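Local coordinates for protein BauA (Acinetobacter baumannii, PDB 6HCP) that serves as the outer-membrane receptor that takes up ferric preacinetobactin, probably by TonB-dependent transport through a plugged beta-barrel, at residues A[76-84]-A[129-140]; A[269-280]-A[395-406]. One frame throughout, in Å; residues are numbered along the deposited sequence.

Contact 1. Residues A[76-84]-A[129-140]; sequences QAKDITEVI and RTSPEMFGRVEV
In the plug domain of this TonB-dependent receptor, the turn leading into the short helix 81-84 packs on residues 129-132, the approach to strand 135-142, while Val83 and Ile84 of the helix meet Val138 and Val140 of the strand itself. That strand sits in the mixed plug sheet between strands 64-68 and 159-165, and a classic beta bulge at Gly136 and Arg137, facing Val164, interrupts it. CG2 of Ile84 is the closest apolar bridge: it lies 3.5 Å from CG1 of Val138 and 3.7 Å from CG2 of Val140, the isoleucine crossing both valines at about a right angle. Its CG1 branch sits between the backbone N and the carbonyl carbon (chi1 67°), leaving CG2 for the two valines. At the other end of the contact Pro132 turns its CG and CD atoms to the backbone of Ala77 and Lys78, CG 3.4 Å from Ala77 O. Ile80 CG1 lies 3.8 Å from Thr130 CB, the two side chains running side by side. Thr130 O takes a CA-H...O contact from Asp79 CA at 3.3 Å. Asp79 makes a capping bond ahead of the helix, OD1 accepting from Glu82 N nearly along the C-O bond. Glu82 answers through OE1, which takes the N-H of Lys78 from above its carboxylate plane, and this pair of bonds ties down the turn. The guanidinium of Arg129 is held mainly by Gly99 O and a salt bridge to Asp249. One water links the segments, giving a proton to Asp79 OD2 at 2.7 Å and accepting from Arg129 NH1 at 3.0 Å.

Contact 2. Residues A[269-280]-A[395-406]; sequences PPKADTLLSPDW and IYDPNPNWGPKP. With EDO (1,2-ethanediol), chain B.
Two irregular loops of the beta-barrel, one leading into strand 282-297 and the other into strand 412-431, pack together through a pair of tryptophans, Trp280 and Trp402. The Trp402 indole lies flat under the Ser277-Asp279 backbone: Pro278 CA stands 3.6 Å above the centroid of its five-membered ring, a CH-pi contact 16° off the normal. Trp280, crossing Trp402 at about a right angle, gives its NE1 proton to Trp402 O at 3.0 Å. The bond is straight (179°) and lies in the indole plane, yet reaches the oxygen from well above the carbonyl plane. With CG between its backbone N and carbonyl carbon (chi1 52°), Trp280 lays one face against Lys405 CA and Pro406 CD, the latter 3.6 Å from the six-membered centroid; Pro278 CB covers the opposite face. Farther along, Leu276 CD2 meets Ile395 CB at 3.6 Å, and Pro270 CG sits against Ile395 and Tyr396. The Tyr396 hydroxyl bonds to Lys268 O of its own chain, while Asn399 bonds to Ser328 and Lys268 of a neighbouring subunit. A 1,2-ethanediol, probably from the crystallisation liquor, accepts from Leu275 N. One bridging water accepts from Trp402 N at 2.8 Å and donates to Asp279 OD2 and Pro400 O.

Contact 1 belongs to the plug and contact 2 to loops of the surrounding barrel, so together they sample the two parts of a TonB-dependent receptor. Their centres are about 30 Å apart and their nearest atoms about 12 Å, with no touch between them. The centre of contact 1 is about 9 Å from the centre of the chain; that of contact 2 is about 29 Å from it, partly buried and within reach of two neighbouring subunits. Along the sequence contact 1 closes before contact 2 opens. Barrel residues reach the plug contact directly: Arg211 bonds to Ser131 and Glu133, and Asp249 to Arg129. A 1,2-ethanediol molecule lies about 4 Å from the Arg129 side chain, and another is bonded to Leu275 N.

Contact 1. Residues A[76-84]-A[129-140]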
loop_
_atom_site.group_PDB
_atom_site.type_symbol
_atom_site.label_atom_id
_atom_site.label_comp_id
_atom_site.label_asym_id
_atom_site.label_seq_id
_atom_site.Cartn_x
_atom_site.Cartn_y
_atom_site.Cartn_z
ATOM N N GLN A 76 -7.410 1.319 19.157
ATOM C CA GLN A 76 -8.761 1.249 18.543
ATOM C C GLN A 76 -9.261 -0.210 18.579
ATOM O O GLN A 76 -9.860 -0.719 17.619
ATOM C CB GLN A 76 -8.762 1.822 17.113
ATOM C CG GLN A 76 -8.139 3.216 16.997
ATOM C CD GLN A 76 -8.466 3.906 15.684
ATOM O OE1 GLN A 76 -9.616 4.023 15.291
ATOM N NE2 GLN A 76 -7.437 4.225 14.919
ATOM N N ALA A 77 -9.051 -0.868 19.720
ATOM C CA ALA A 77 -9.374 -2.273 19.895
ATOM C C ALA A 77 -10.888 -2.483 19.799
ATOM O O ALA A 77 -11.686 -1.806 20.470
ATOM C CB ALA A 77 -8.827 -2.756 21.221
ATOM N N LYS A 78 -11.272 -3.455 18.979
ATOM C CA LYS A 78 -12.657 -3.766 18.687
ATOM C C LYS A 78 -13.125 -4.978 19.516
ATOM O O LYS A 78 -14.305 -5.299 19.539
ATOM C CB LYS A 78 -12.790 -4.050 17.191
ATOM C CG LYS A 78 -12.369 -2.914 16.259
ATOM C CD LYS A 78 -13.445 -1.854 16.064
ATOM C CE LYS A 78 -13.046 -0.705 15.144
ATOM N NZ LYS A 78 -12.030 0.172 15.775
ATOM N N ASP A 79 -12.175 -5.708 20.112
ATOM C CA ASP A 79 -12.489 -6.875 20.929
ATOM C C ASP A 79 -11.331 -7.117 21.897
ATOM O O ASP A 79 -10.373 -6.357 21.925
ATOM C CB ASP A 79 -12.826 -8.089 20.056
ATOM C CG ASP A 79 -11.681 -8.622 19.208
ATOM O OD1 ASP A 79 -10.524 -8.352 19.551
ATOM O OD2 ASP A 79 -11.969 -9.257 18.168
ATOM N N ILE A 80 -11.496 -8.087 22.805
ATOM C CA ILE A 80 -10.542 -8.272 23.874
ATOM C C ILE A 80 -9.212 -8.785 23.311
ATOM O O ILE A 80 -8.151 -8.397 23.784
ATOM C CB ILE A 80 -11.111 -9.205 24.959
ATOM C CG1 ILE A 80 -12.344 -8.580 25.617
ATOM C CG2 ILE A 80 -10.027 -9.521 25.968
ATOM C CD1 ILE A 80 -12.106 -7.185 26.171
ATOM N N THR A 81 -9.287 -9.593 22.246
ATOM C CA THR A 81 -8.076 -10.140 21.596
ATOM C C THR A 81 -7.137 -8.999 21.178
ATOM O O THR A 81 -5.924 -9.081 21.342
ATOM C CB THR A 81 -8.439 -10.990 20.371
ATOM O OG1 THR A 81 -9.279 -12.063 20.803
ATOM C CG2 THR A 81 -7.214 -11.548 19.681
ATOM N N GLU A 82 -7.723 -7.943 20.607
ATOM C CA GLU A 82 -6.968 -6.795 20.077
ATOM C C GLU A 82 -6.335 -5.991 21.213
ATOM O O GLU A 82 -5.439 -5.194 20.958
ATOM C CB GLU A 82 -7.882 -5.906 19.233
ATOM C CG GLU A 82 -8.225 -6.552 17.908
ATOM C CD GLU A 82 -9.088 -5.733 16.963
ATOM O OE1 GLU A 82 -9.280 -4.525 17.205
ATOM O OE2 GLU A 82 -9.522 -6.308 15.960
ATOM N N VAL A 83 -6.773 -6.222 22.459
ATOM C CA VAL A 83 -6.102 -5.664 23.605
ATOM C C VAL A 83 -4.975 -6.589 24.072
ATOM O O VAL A 83 -3.871 -6.134 24.353
ATOM C CB VAL A 83 -7.085 -5.381 24.760
ATOM C CG1 VAL A 83 -6.365 -4.752 25.930
ATOM C CG2 VAL A 83 -8.253 -4.510 24.322
ATOM N N ILE A 84 -5.299 -7.862 24.336
ATOM C CA ILE A 84 -4.395 -8.694 25.152
ATOM C C ILE A 84 -3.340 -9.418 24.303
ATOM O O ILE A 84 -2.321 -9.853 24.853
ATOM C CB ILE A 84 -5.179 -9.690 26.029
ATOM C CG1 ILE A 84 -5.903 -10.747 25.189
ATOM C CG2 ILE A 84 -6.114 -8.917 26.946
ATOM C CD1 ILE A 84 -6.551 -11.853 26.017
ATOM N N ARG A 129 -17.797 -12.731 22.080
ATOM C CA ARG A 129 -16.963 -11.569 21.721
ATOM C C ARG A 129 -17.402 -10.362 22.539
ATOM O O ARG A 129 -18.583 -10.119 22.679
ATOM C CB ARG A 129 -17.051 -11.269 20.218
ATOM C CG ARG A 129 -16.280 -10.026 19.771
ATOM C CD ARG A 129 -15.686 -10.204 18.378
ATOM N NE ARG A 129 -16.702 -10.518 17.401
ATOM C CZ ARG A 129 -16.704 -11.573 16.606
ATOM N NH1 ARG A 129 -15.581 -12.248 16.362
ATOM N NH2 ARG A 129 -17.819 -11.849 15.954
ATOM N N THR A 130 -16.415 -9.636 23.068
ATOM C CA THR A 130 -16.630 -8.508 23.921
ATOM C C THR A 130 -15.952 -7.276 23.315
ATOM O O THR A 130 -14.729 -7.206 23.281
ATOM C CB THR A 130 -16.132 -8.785 25.350
ATOM O OG1 THR A 130 -16.883 -9.885 25.867
ATOM C CG2 THR A 130 -16.304 -7.585 26.257
ATOM N N SER A 131 -16.756 -6.246 23.013
ATOM C CA SER A 131 -16.208 -4.928 22.636
ATOM C C SER A 131 -15.844 -4.165 23.905
ATOM O O SER A 131 -16.545 -4.230 24.913
ATOM C CB SER A 131 -17.170 -4.150 21.743
ATOM O OG SER A 131 -16.482 -3.088 21.078
ATOM N N PRO A 132 -14.641 -3.573 23.984
ATOM C CA PRO A 132 -14.119 -3.152 25.282
ATOM C C PRO A 132 -14.424 -1.729 25.791
ATOM O O PRO A 132 -13.792 -1.297 26.776
ATOM C CB PRO A 132 -12.605 -3.270 25.083
ATOM C CG PRO A 132 -12.397 -3.006 23.612
ATOM C CD PRO A 132 -13.610 -3.591 22.929
ATOM N N GLU A 133 -15.462 -1.084 25.253
ATOM C CA GLU A 133 -15.722 0.343 25.567
ATOM C C GLU A 133 -16.117 0.545 27.035
ATOM O O GLU A 133 -15.990 1.643 27.550
ATOM C CB GLU A 133 -16.818 0.908 24.669
ATOM C CG GLU A 133 -16.320 1.231 23.272
ATOM C CD GLU A 133 -16.305 0.044 22.329
ATOM O OE1 GLU A 133 -16.705 -1.082 22.757
ATOM O OE2 GLU A 133 -15.988 0.252 21.138
ATOM N N MET A 134 -16.635 -0.482 27.702
ATOM C CA MET A 134 -17.152 -0.265 29.062
ATOM C C MET A 134 -16.104 -0.573 30.132
ATOM O O MET A 134 -16.412 -0.495 31.328
ATOM C CB MET A 134 -18.432 -1.070 29.313
ATOM C CG MET A 134 -18.269 -2.571 29.240
ATOM S SD MET A 134 -19.850 -3.434 29.545
ATOM C CE MET A 134 -19.929 -3.374 31.325
ATOM N N PHE A 135 -14.843 -0.815 29.743
ATOM C CA PHE A 135 -13.860 -1.245 30.737
ATOM C C PHE A 135 -12.776 -0.199 30.968
ATOM O O PHE A 135 -12.176 0.331 30.019
ATOM C CB PHE A 135 -13.289 -2.615 30.357
ATOM C CG PHE A 135 -14.364 -3.646 30.150
ATOM C CD1 PHE A 135 -15.127 -4.093 31.220
ATOM C CD2 PHE A 135 -14.646 -4.142 28.883
ATOM C CE1 PHE A 135 -16.190 -4.961 31.017
ATOM C CE2 PHE A 135 -15.690 -5.032 28.688
ATOM C CZ PHE A 135 -16.476 -5.421 29.748
ATOM N N GLY A 136 -12.424 -0.041 32.246
ATOM C CA GLY A 136 -11.300 0.767 32.687
ATOM C C GLY A 136 -9.982 0.011 32.625
ATOM O O GLY A 136 -8.915 0.610 32.471
ATOM N N ARG A 137 -10.043 -1.313 32.835
ATOM C CA ARG A 137 -8.855 -2.154 32.816
ATOM C C ARG A 137 -9.218 -3.493 32.170
ATOM O O ARG A 137 -10.329 -3.977 32.289
ATOM C CB ARG A 137 -8.288 -2.437 34.209
ATOM C CG ARG A 137 -7.990 -1.202 35.045
ATOM C CD ARG A 137 -6.701 -0.523 34.609
ATOM N NE ARG A 137 -6.392 0.602 35.475
ATOM C CZ ARG A 137 -6.652 1.886 35.211
ATOM N NH1 ARG A 137 -7.318 2.259 34.125
ATOM N NH2 ARG A 137 -6.229 2.795 36.072
ATOM N N VAL A 138 -8.241 -4.068 31.475
ATOM C CA VAL A 138 -8.318 -5.436 30.998
ATOM C C VAL A 138 -7.104 -6.174 31.543
ATOM O O VAL A 138 -5.979 -5.826 31.191
ATOM C CB VAL A 138 -8.351 -5.498 29.462
ATOM C CG1 VAL A 138 -8.207 -6.941 28.977
ATOM C CG2 VAL A 138 -9.608 -4.869 28.905
ATOM N N GLU A 139 -7.341 -7.092 32.491
ATOM C CA GLU A 139 -6.316 -7.732 33.244
ATOM C C GLU A 139 -6.158 -9.189 32.786
ATOM O O GLU A 139 -7.134 -9.876 32.474
ATOM C CB GLU A 139 -6.655 -7.734 34.744
ATOM C CG GLU A 139 -7.007 -6.379 35.316
ATOM C CD GLU A 139 -7.343 -6.412 36.796
ATOM O OE1 GLU A 139 -7.611 -7.537 37.336
ATOM O OE2 GLU A 139 -7.275 -5.330 37.424
ATOM N N VAL A 140 -4.916 -9.657 32.771
ATOM C CA VAL A 140 -4.597 -11.031 32.421
ATOM C C VAL A 140 -3.745 -11.618 33.540
ATOM O O VAL A 140 -2.729 -11.034 33.953
ATOM C CB VAL A 140 -3.859 -11.156 31.073
ATOM C CG1 VAL A 140 -3.604 -12.621 30.718
ATOM C CG2 VAL A 140 -4.602 -10.471 29.949
HETATM O O HOH W 1 -12.732 -11.576 16.906
#

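Contact 2. Residues A[269-280]-A[395-406]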
loop_
_atom_site.group_PDB
_atom_site.type_symbol
_atom_site.label_atom_id
_atom_site.label_comp_id
_atom_site.label_asym_id
_atom_site.label_seq_id
_atom_site.Cartn_x
_atom_site.Cartn_y
_atom_site.Cartn_z
ATOM N N PRO A 269 -2.349 -20.096 0.494
ATOM C CA PRO A 269 -3.474 -19.263 0.891
ATOM C C PRO A 269 -3.854 -18.293 -0.222
ATOM O O PRO A 269 -2.992 -17.740 -0.891
ATOM C CB PRO A 269 -2.988 -18.528 2.145
ATOM C CG PRO A 269 -1.489 -18.605 2.094
ATOM C CD PRO A 269 -1.154 -19.869 1.324
ATOM N N PRO A 270 -5.161 -18.148 -0.499
ATOM C CA PRO A 270 -5.672 -17.049 -1.319
ATOM C C PRO A 270 -5.302 -15.712 -0.679
ATOM O O PRO A 270 -4.857 -15.667 0.480
ATOM C CB PRO A 270 -7.201 -17.226 -1.285
ATOM C CG PRO A 270 -7.404 -18.655 -0.860
ATOM C CD PRO A 270 -6.238 -18.980 0.047
ATOM N N LYS A 271 -5.573 -14.621 -1.393
ATOM C CA LYS A 271 -5.242 -13.304 -0.852
ATOM C C LYS A 271 -6.012 -13.089 0.455
ATOM O O LYS A 271 -7.130 -13.617 0.650
ATOM C CB LYS A 271 -5.481 -12.208 -1.901
ATOM C CG LYS A 271 -6.872 -12.119 -2.483
ATOM C CD LYS A 271 -6.964 -11.006 -3.535
ATOM C CE LYS A 271 -8.333 -10.906 -4.177
ATOM N NZ LYS A 271 -9.394 -10.642 -3.172
ATOM N N ALA A 272 -5.444 -12.227 1.298
ATOM C CA ALA A 272 -5.808 -12.141 2.706
ATOM C C ALA A 272 -7.259 -11.689 2.900
ATOM O O ALA A 272 -7.860 -12.014 3.930
ATOM C CB ALA A 272 -4.835 -11.242 3.434
ATOM N N ASP A 273 -7.849 -10.964 1.928
ATOM C CA ASP A 273 -9.197 -10.433 2.111
ATOM C C ASP A 273 -10.265 -11.388 1.548
ATOM O O ASP A 273 -11.423 -11.060 1.536
ATOM C CB ASP A 273 -9.363 -9.020 1.527
ATOM C CG ASP A 273 -9.026 -8.902 0.048
ATOM O OD1 ASP A 273 -8.653 -9.917 -0.560
ATOM O OD2 ASP A 273 -9.095 -7.777 -0.481
ATOM N N THR A 274 -9.883 -12.617 1.205
ATOM C CA THR A 274 -10.800 -13.622 0.697
ATOM C C THR A 274 -11.689 -14.126 1.849
ATOM O O THR A 274 -11.184 -14.494 2.880
ATOM C CB THR A 274 -10.022 -14.787 0.075
ATOM O OG1 THR A 274 -9.130 -14.304 -0.934
ATOM C CG2 THR A 274 -10.903 -15.869 -0.499
ATOM N N LEU A 275 -12.976 -14.327 1.567
ATOM C CA LEU A 275 -13.892 -14.992 2.478
ATOM C C LEU A 275 -14.165 -16.398 1.937
ATOM O O LEU A 275 -14.688 -16.556 0.850
ATOM C CB LEU A 275 -15.191 -14.194 2.577
ATOM C CG LEU A 275 -16.236 -14.820 3.490
ATOM C CD1 LEU A 275 -15.719 -14.918 4.921
ATOM C CD2 LEU A 275 -17.541 -14.051 3.427
ATOM N N LEU A 276 -13.794 -17.414 2.711
ATOM C CA LEU A 276 -13.904 -18.815 2.263
ATOM C C LEU A 276 -15.151 -19.509 2.829
ATOM O O LEU A 276 -15.283 -20.730 2.758
ATOM C CB LEU A 276 -12.633 -19.555 2.671
ATOM C CG LEU A 276 -11.377 -19.159 1.901
ATOM C CD1 LEU A 276 -10.198 -19.993 2.347
ATOM C CD2 LEU A 276 -11.587 -19.306 0.388
ATOM N N SER A 277 -16.073 -18.715 3.362
ATOM C CA SER A 277 -17.357 -19.195 3.832
ATOM C C SER A 277 -18.448 -18.463 3.057
ATOM O O SER A 277 -18.183 -17.411 2.476
ATOM C CB SER A 277 -17.485 -18.964 5.353
ATOM O OG SER A 277 -16.419 -19.589 6.072
ATOM N N PRO A 278 -19.713 -18.926 3.104
ATOM C CA PRO A 278 -20.783 -18.294 2.331
ATOM C C PRO A 278 -20.909 -16.787 2.585
ATOM O O PRO A 278 -20.971 -16.343 3.725
ATOM C CB PRO A 278 -22.048 -19.046 2.777
ATOM C CG PRO A 278 -21.552 -20.404 3.227
ATOM C CD PRO A 278 -20.148 -20.177 3.744
ATOM N N ASP A 279 -21.028 -16.008 1.493
ATOM C CA ASP A 279 -21.209 -14.572 1.580
ATOM C C ASP A 279 -22.515 -14.265 2.316
ATOM O O ASP A 279 -22.570 -13.291 3.056
ATOM C CB ASP A 279 -21.117 -13.864 0.210
ATOM C CG ASP A 279 -21.865 -14.522 -0.943
ATOM O OD1 ASP A 279 -22.856 -15.237 -0.667
ATOM O OD2 ASP A 279 -21.463 -14.298 -2.123
ATOM N N TRP A 280 -23.498 -15.165 2.224
ATOM C CA TRP A 280 -24.794 -14.955 2.885
ATOM C C TRP A 280 -24.781 -15.413 4.354
ATOM O O TRP A 280 -25.749 -15.170 5.070
ATOM C CB TRP A 280 -25.915 -15.645 2.109
ATOM C CG TRP A 280 -25.695 -17.091 1.800
ATOM C CD1 TRP A 280 -25.416 -17.627 0.573
ATOM C CD2 TRP A 280 -25.828 -18.210 2.702
ATOM N NE1 TRP A 280 -25.333 -18.989 0.661
ATOM C CE2 TRP A 280 -25.608 -19.377 1.947
ATOM C CE3 TRP A 280 -26.164 -18.340 4.056
ATOM C CZ2 TRP A 280 -25.657 -20.649 2.506
ATOM C CZ3 TRP A 280 -26.195 -19.595 4.611
ATOM C CH2 TRP A 280 -25.966 -20.736 3.846
ATOM N N ILE A 395 -11.388 -22.126 -3.749
ATOM C CA ILE A 395 -10.892 -21.110 -2.819
ATOM C C ILE A 395 -10.271 -19.927 -3.576
ATOM O O ILE A 395 -10.151 -18.851 -2.999
ATOM C CB ILE A 395 -9.893 -21.670 -1.789
ATOM C CG1 ILE A 395 -8.576 -22.104 -2.429
ATOM C CG2 ILE A 395 -10.535 -22.795 -0.984
ATOM C CD1 ILE A 395 -7.543 -22.577 -1.437
ATOM N N TYR A 396 -9.806 -20.152 -4.803
ATOM C CA TYR A 396 -9.179 -19.088 -5.563
ATOM C C TYR A 396 -10.177 -18.350 -6.466
ATOM O O TYR A 396 -9.773 -17.424 -7.173
ATOM C CB TYR A 396 -8.031 -19.653 -6.399
ATOM C CG TYR A 396 -6.980 -20.366 -5.586
ATOM C CD1 TYR A 396 -6.202 -19.680 -4.673
ATOM C CD2 TYR A 396 -6.798 -21.731 -5.701
ATOM C CE1 TYR A 396 -5.283 -20.335 -3.874
ATOM C CE2 TYR A 396 -5.843 -22.396 -4.943
ATOM C CZ TYR A 396 -5.107 -21.701 -4.006
ATOM O OH TYR A 396 -4.153 -22.352 -3.271
ATOM N N ASP A 397 -11.443 -18.769 -6.509
ATOM C CA ASP A 397 -12.444 -18.092 -7.365
ATOM C C ASP A 397 -12.754 -16.726 -6.772
ATOM O O ASP A 397 -13.215 -16.615 -5.629
ATOM C CB ASP A 397 -13.708 -18.940 -7.545
ATOM C CG ASP A 397 -14.707 -18.498 -8.619
ATOM O OD1 ASP A 397 -14.615 -17.369 -9.139
ATOM O OD2 ASP A 397 -15.657 -19.253 -8.847
ATOM N N PRO A 398 -12.696 -15.647 -7.587
ATOM C CA PRO A 398 -13.040 -14.315 -7.087
ATOM C C PRO A 398 -14.551 -14.121 -7.012
ATOM O O PRO A 398 -14.991 -13.188 -6.390
ATOM C CB PRO A 398 -12.396 -13.340 -8.091
ATOM C CG PRO A 398 -11.414 -14.191 -8.856
ATOM C CD PRO A 398 -12.009 -15.581 -8.881
ATOM N N ASN A 399 -15.327 -15.013 -7.652
ATOM C CA ASN A 399 -16.759 -14.846 -7.699
ATOM C C ASN A 399 -17.452 -16.177 -7.428
ATOM O O ASN A 399 -18.295 -16.615 -8.216
ATOM C CB ASN A 399 -17.247 -14.279 -9.037
ATOM C CG ASN A 399 -18.658 -13.756 -8.935
ATOM O OD1 ASN A 399 -18.958 -13.000 -8.016
ATOM N ND2 ASN A 399 -19.550 -14.206 -9.810
ATOM N N PRO A 400 -17.276 -16.762 -6.221
ATOM C CA PRO A 400 -17.907 -18.048 -5.925
ATOM C C PRO A 400 -19.437 -17.939 -5.912
ATOM O O PRO A 400 -20.006 -16.952 -5.470
ATOM C CB PRO A 400 -17.320 -18.382 -4.544
ATOM C CG PRO A 400 -17.127 -17.020 -3.909
ATOM C CD PRO A 400 -16.586 -16.185 -5.056
ATOM N N ASN A 401 -20.105 -19.015 -6.319
ATOM C CA ASN A 401 -21.557 -19.075 -6.248
ATOM C C ASN A 401 -21.956 -19.870 -4.994
ATOM O O ASN A 401 -21.770 -21.094 -4.982
ATOM C CB ASN A 401 -22.137 -19.767 -7.483
ATOM C CG ASN A 401 -23.647 -19.863 -7.460
ATOM O OD1 ASN A 401 -24.304 -19.398 -6.529
ATOM N ND2 ASN A 401 -24.212 -20.479 -8.484
ATOM N N TRP A 402 -22.406 -19.161 -3.953
ATOM C CA TRP A 402 -22.716 -19.771 -2.658
ATOM C C TRP A 402 -24.175 -20.244 -2.612
ATOM O O TRP A 402 -24.597 -20.852 -1.627
ATOM C CB TRP A 402 -22.407 -18.806 -1.513
ATOM C CG TRP A 402 -20.943 -18.663 -1.253
ATOM C CD1 TRP A 402 -20.164 -17.568 -1.504
ATOM C CD2 TRP A 402 -20.069 -19.682 -0.754
ATOM N NE1 TRP A 402 -18.862 -17.837 -1.167
ATOM C CE2 TRP A 402 -18.769 -19.136 -0.742
ATOM C CE3 TRP A 402 -20.267 -20.974 -0.250
ATOM C CZ2 TRP A 402 -17.686 -19.830 -0.209
ATOM C CZ3 TRP A 402 -19.193 -21.656 0.269
ATOM C CH2 TRP A 402 -17.917 -21.092 0.278
ATOM N N GLY A 403 -24.940 -19.970 -3.675
ATOM C CA GLY A 403 -26.331 -20.416 -3.735
ATOM C C GLY A 403 -27.240 -19.560 -2.858
ATOM O O GLY A 403 -26.837 -18.539 -2.302
ATOM N N PRO A 404 -28.542 -19.896 -2.774
ATOM C CA PRO A 404 -29.472 -19.096 -1.987
ATOM C C PRO A 404 -29.254 -19.267 -0.470
ATOM O O PRO A 404 -28.672 -20.261 -0.018
ATOM C CB PRO A 404 -30.844 -19.618 -2.433
ATOM C CG PRO A 404 -30.595 -21.024 -2.946
ATOM C CD PRO A 404 -29.140 -21.108 -3.354
ATOM N N LYS A 405 -29.635 -18.232 0.277
ATOM C CA LYS A 405 -29.597 -18.221 1.704
ATOM C C LYS A 405 -30.784 -19.003 2.254
ATOM O O LYS A 405 -31.922 -18.610 2.053
ATOM C CB LYS A 405 -29.666 -16.782 2.195
ATOM C CG LYS A 405 -29.561 -16.606 3.701
ATOM C CD LYS A 405 -30.009 -15.234 4.134
ATOM C CE LYS A 405 -29.239 -14.705 5.319
ATOM N NZ LYS A 405 -29.383 -13.235 5.447
ATOM N N PRO A 406 -30.573 -20.076 3.040
ATOM C CA PRO A 406 -31.698 -20.797 3.628
ATOM C C PRO A 406 -32.380 -19.928 4.686
ATOM O O PRO A 406 -31.738 -19.136 5.378
ATOM C CB PRO A 406 -31.097 -22.077 4.225
ATOM C CG PRO A 406 -29.590 -21.864 4.238
ATOM C CD PRO A 406 -29.278 -20.724 3.291
HETATM C C1 EDO B . -13.071 -13.078 -1.777
HETATM O O1 EDO B . -14.178 -13.398 -0.949
HETATM C C2 EDO B . -13.490 -13.562 -3.143
HETATM O O2 EDO B . -14.525 -14.497 -2.818
HETATM O O HOH W 2 -17.195 -15.899 -0.122
HETATM O O HOH W 3 -22.788 -16.348 -4.123
HETATM O O HOH W 4 -26.817 -12.623 5.298
#